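Local coordinates for oligogalacturonate lyase (Yersinia enterocolitica subsp. enterocolitica, PDB 3PE7), which probably cleaves oligogalacturonates, the breakdown products of pectin, by beta-elimination in the cytoplasm, using a bound manganese ion, at residues V131-I142 / L190-D200. Sequence-based numbering, arbitrary orientation.
Sequences VANSDCTKLVGI and LGHPIYRPYDD
Asp200 OD1 takes a hydrogen bond from Asn133 ND2 and a salt bridge from Lys138 NZ. Asn133 ND2 reaches Asp200 OD1 at 3.0 Å in a nearly straight bond (165°), on the syn side of the carboxylate, while Lys138 NZ meets the same oxygen from the anti side; both come from one face of the carboxylate plane. The lysine ammonium is shared with Glu223, which also bonds Tyr195 OH. The Asn133 amide is fixed at both ends: OD1 takes the backbone N-H groups of Thr137 and Lys138, and ND2 also donates to Thr137 OG1, 3.0 Å away. With chi1 at 66°, its CG sits between backbone N and carbonyl carbon, which turns the amide back toward Thr137 and Lys138, just beyond the type I turn 133-136. Waters link Asp200 OD2 to the N-H groups of Ser134 and Asp135, and Tyr198 N donates to Ser134 OG (2.9 Å).

The hairpin formed by strands 124-132 and 138-145 belongs to one blade of the seven-bladed beta-propeller, and strand 190-196 is the first strand of the next, so the contact packs neighbouring blades face to face.

Tyr195 projects from strand 190-196 onto the hairpin. Asn133 CB lies over one ring face, 3.9 Å from the centroid, and Val140 CG1 makes an off-centre CH-pi contact; the Lys138 chain crosses the tyrosine at about a right angle, its CD 3.5 Å from Tyr195 OH. Ser134 lies over one face of the Tyr198 ring, OG above the centre and CB in a CH-pi contact. Farther along, Pro193 CG rests on Gly141 CA at 3.6 Å, its ring flanked by Val140 CG2 and Ile142 CG1.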
loop_
_atom_site.group_PDB
_atom_site.type_symbol
_atom_site.label_atom_id
_atom_site.label_comp_id
_atom_site.label_asym_id
_atom_site.label_seq_id
_atom_site.Cartn_x
_atom_site.Cartn_y
_atom_site.Cartn_z
ATOM N N VAL A 131 8.220 6.197 1.201
ATOM C CA VAL A 131 6.974 6.853 1.656
ATOM C C VAL A 131 7.272 8.297 2.041
ATOM O O VAL A 131 8.232 8.557 2.757
ATOM C CB VAL A 131 6.353 6.096 2.869
ATOM C CG1 VAL A 131 5.218 6.913 3.531
ATOM C CG2 VAL A 131 5.846 4.735 2.423
ATOM N N ALA A 132 6.445 9.223 1.559
ATOM C CA ALA A 132 6.683 10.646 1.821
ATOM C C ALA A 132 6.070 11.100 3.133
ATOM O O ALA A 132 5.151 10.478 3.664
ATOM C CB ALA A 132 6.152 11.498 0.672
ATOM N N ASN A 133 6.602 12.202 3.656
ATOM C CA ASN A 133 5.925 12.937 4.716
ATOM C C ASN A 133 4.700 13.687 4.158
ATOM O O ASN A 133 4.515 13.781 2.946
ATOM C CB ASN A 133 6.922 13.886 5.405
ATOM C CG ASN A 133 7.418 15.006 4.487
ATOM O OD1 ASN A 133 7.383 14.897 3.271
ATOM N ND2 ASN A 133 7.871 16.100 5.090
ATOM N N SER A 134 3.842 14.196 5.037
ATOM C CA SER A 134 2.611 14.838 4.576
ATOM C C SER A 134 2.874 16.044 3.679
ATOM O O SER A 134 2.143 16.280 2.713
ATOM C CB SER A 134 1.746 15.238 5.768
ATOM O OG SER A 134 1.282 14.089 6.455
ATOM N N ASP A 135 3.938 16.793 4.000
ATOM C CA ASP A 135 4.343 17.953 3.219
ATOM C C ASP A 135 4.951 17.617 1.843
ATOM O O ASP A 135 5.099 18.497 0.985
ATOM C CB ASP A 135 5.299 18.832 4.040
ATOM C CG ASP A 135 4.578 19.616 5.133
ATOM O OD1 ASP A 135 3.354 19.835 5.012
ATOM O OD2 ASP A 135 5.244 20.022 6.108
ATOM N N CYS A 136 5.292 16.343 1.654
ATOM C CA CYS A 136 5.957 15.833 0.443
ATOM C C CYS A 136 7.264 16.597 0.190
ATOM O O CYS A 136 7.499 17.112 -0.909
ATOM C CB CYS A 136 5.013 15.845 -0.766
ATOM S SG CYS A 136 5.503 14.685 -2.070
ATOM N N THR A 137 8.084 16.671 1.240
ATOM C CA THR A 137 9.409 17.284 1.160
ATOM C C THR A 137 10.522 16.303 1.499
ATOM O O THR A 137 11.708 16.584 1.230
ATOM C CB THR A 137 9.525 18.530 2.088
ATOM O OG1 THR A 137 9.264 18.155 3.455
ATOM C CG2 THR A 137 8.591 19.633 1.639
ATOM N N LYS A 138 10.144 15.158 2.083
ATOM C CA LYS A 138 11.079 14.114 2.535
ATOM C C LYS A 138 10.490 12.724 2.273
ATOM O O LYS A 138 9.276 12.575 2.224
ATOM C CB LYS A 138 11.383 14.238 4.031
ATOM C CG LYS A 138 12.231 15.468 4.412
ATOM C CD LYS A 138 12.349 15.617 5.911
ATOM C CE LYS A 138 11.084 16.230 6.478
ATOM N NZ LYS A 138 11.216 16.610 7.926
ATOM N N LEU A 139 11.364 11.731 2.106
ATOM C CA LEU A 139 10.961 10.324 1.956
ATOM C C LEU A 139 11.698 9.461 2.954
ATOM O O LEU A 139 12.842 9.762 3.312
ATOM C CB LEU A 139 11.346 9.802 0.572
ATOM C CG LEU A 139 10.797 10.366 -0.723
ATOM C CD1 LEU A 139 11.463 9.591 -1.854
ATOM C CD2 LEU A 139 9.287 10.225 -0.803
ATOM N N VAL A 140 11.041 8.399 3.420
ATOM C CA VAL A 140 11.741 7.326 4.127
ATOM C C VAL A 140 11.677 6.031 3.309
ATOM O O VAL A 140 10.699 5.775 2.602
ATOM C CB VAL A 140 11.251 7.082 5.576
ATOM C CG1 VAL A 140 11.791 8.180 6.506
ATOM C CG2 VAL A 140 9.719 6.996 5.666
ATOM N N GLY A 141 12.743 5.235 3.411
ATOM C CA GLY A 141 12.816 3.945 2.716
ATOM C C GLY A 141 13.935 3.099 3.280
ATOM O O GLY A 141 14.740 3.580 4.077
ATOM N N ILE A 142 14.003 1.840 2.852
ATOM C CA ILE A 142 15.034 0.916 3.318
ATOM C C ILE A 142 16.034 0.637 2.206
ATOM O O ILE A 142 15.652 0.455 1.066
ATOM C CB ILE A 142 14.426 -0.435 3.784
ATOM C CG1 ILE A 142 13.402 -0.229 4.912
ATOM C CG2 ILE A 142 15.515 -1.424 4.240
ATOM C CD1 ILE A 142 13.951 0.431 6.166
ATOM N N LEU A 190 14.888 -4.858 8.295
ATOM C CA LEU A 190 13.984 -3.730 8.533
ATOM C C LEU A 190 13.082 -3.511 7.329
ATOM O O LEU A 190 13.491 -3.703 6.178
ATOM C CB LEU A 190 14.787 -2.462 8.815
ATOM C CG LEU A 190 15.745 -2.574 10.003
ATOM C CD1 LEU A 190 16.446 -1.250 10.191
ATOM C CD2 LEU A 190 15.038 -2.998 11.287
ATOM N N GLY A 191 11.845 -3.105 7.597
ATOM C CA GLY A 191 10.873 -2.937 6.528
ATOM C C GLY A 191 9.844 -1.852 6.794
ATOM O O GLY A 191 9.771 -1.289 7.897
ATOM N N HIS A 192 9.068 -1.566 5.753
ATOM C CA HIS A 192 7.858 -0.716 5.814
ATOM C C HIS A 192 8.024 0.576 6.641
ATOM O O HIS A 192 7.240 0.813 7.581
ATOM C CB HIS A 192 6.651 -1.547 6.306
ATOM C CG HIS A 192 5.311 -0.904 6.054
ATOM N ND1 HIS A 192 4.248 -1.038 6.929
ATOM C CD2 HIS A 192 4.869 -0.115 5.045
ATOM C CE1 HIS A 192 3.215 -0.353 6.472
ATOM N NE2 HIS A 192 3.558 0.204 5.323
ATOM N N PRO A 193 9.034 1.406 6.326
ATOM C CA PRO A 193 9.085 2.669 7.076
ATOM C C PRO A 193 8.009 3.631 6.576
ATOM O O PRO A 193 7.815 3.765 5.373
ATOM C CB PRO A 193 10.488 3.207 6.773
ATOM C CG PRO A 193 10.808 2.635 5.407
ATOM C CD PRO A 193 10.211 1.254 5.445
ATOM N N ILE A 194 7.310 4.284 7.502
ATOM C CA ILE A 194 6.204 5.159 7.140
ATOM C C ILE A 194 6.229 6.379 8.072
ATOM O O ILE A 194 6.116 6.226 9.295
ATOM C CB ILE A 194 4.832 4.412 7.210
ATOM C CG1 ILE A 194 4.774 3.477 8.425
ATOM C CG2 ILE A 194 4.553 3.626 5.872
ATOM C CD1 ILE A 194 3.427 2.767 8.699
ATOM N N TYR A 195 6.410 7.564 7.494
ATOM C CA TYR A 195 6.258 8.831 8.249
ATOM C C TYR A 195 4.856 8.880 8.873
ATOM O O TYR A 195 3.877 8.550 8.207
ATOM C CB TYR A 195 6.408 10.042 7.321
ATOM C CG TYR A 195 7.790 10.659 7.278
ATOM C CD1 TYR A 195 8.536 10.672 6.091
ATOM C CD2 TYR A 195 8.334 11.271 8.413
ATOM C CE1 TYR A 195 9.813 11.258 6.051
ATOM C CE2 TYR A 195 9.580 11.845 8.386
ATOM C CZ TYR A 195 10.317 11.843 7.205
ATOM O OH TYR A 195 11.549 12.434 7.193
ATOM N N ARG A 196 4.757 9.314 10.131
ATOM C CA ARG A 196 3.450 9.611 10.719
ATOM C C ARG A 196 2.874 10.834 10.000
ATOM O O ARG A 196 3.537 11.871 9.934
ATOM C CB ARG A 196 3.583 9.922 12.209
ATOM C CG ARG A 196 2.227 10.228 12.878
ATOM C CD ARG A 196 2.404 10.422 14.392
ATOM N NE ARG A 196 1.126 10.684 15.072
ATOM C CZ ARG A 196 1.044 11.168 16.315
ATOM N NH1 ARG A 196 -0.136 11.351 16.890
ATOM N NH2 ARG A 196 2.158 11.471 16.985
ATOM N N PRO A 197 1.645 10.719 9.442
ATOM C CA PRO A 197 1.054 11.904 8.830
ATOM C C PRO A 197 1.039 13.094 9.807
ATOM O O PRO A 197 0.653 12.935 10.968
ATOM C CB PRO A 197 -0.372 11.454 8.502
ATOM C CG PRO A 197 -0.261 9.988 8.255
ATOM C CD PRO A 197 0.788 9.531 9.267
ATOM N N TYR A 198 1.477 14.255 9.318
ATOM C CA TYR A 198 1.483 15.539 10.073
ATOM C C TYR A 198 2.403 15.562 11.282
ATOM O O TYR A 198 2.317 16.476 12.128
ATOM C CB TYR A 198 0.037 15.968 10.436
ATOM C CG TYR A 198 -0.880 15.842 9.240
ATOM C CD1 TYR A 198 -0.803 16.740 8.183
ATOM C CD2 TYR A 198 -1.777 14.780 9.135
ATOM C CE1 TYR A 198 -1.622 16.599 7.069
ATOM C CE2 TYR A 198 -2.585 14.623 8.030
ATOM C CZ TYR A 198 -2.509 15.523 7.002
ATOM O OH TYR A 198 -3.330 15.377 5.906
ATOM N N ASP A 199 3.293 14.570 11.373
ATOM C CA ASP A 199 4.300 14.529 12.447
ATOM C C ASP A 199 5.610 13.926 11.921
ATOM O O ASP A 199 5.874 12.737 12.088
ATOM C CB ASP A 199 3.772 13.750 13.660
ATOM C CG ASP A 199 4.797 13.612 14.783
ATOM O OD1 ASP A 199 5.713 14.463 14.877
ATOM O OD2 ASP A 199 4.671 12.660 15.588
ATOM N N ASP A 200 6.415 14.760 11.277
ATOM C CA ASP A 200 7.720 14.311 10.765
ATOM C C ASP A 200 8.665 13.771 11.826
ATOM O O ASP A 200 9.614 13.065 11.488
ATOM C CB ASP A 200 8.425 15.428 9.992
ATOM C CG ASP A 200 7.689 15.828 8.742
ATOM O OD1 ASP A 200 8.258 16.647 8.009
ATOM O OD2 ASP A 200 6.556 15.349 8.479
HETATM O O HOH W 1 2.868 10.540 5.572
HETATM O O HOH W 2 4.585 13.468 7.878
HETATM O O HOH W 3 4.963 16.815 6.766
HETATM O O HOH W 4 7.498 19.150 7.192
#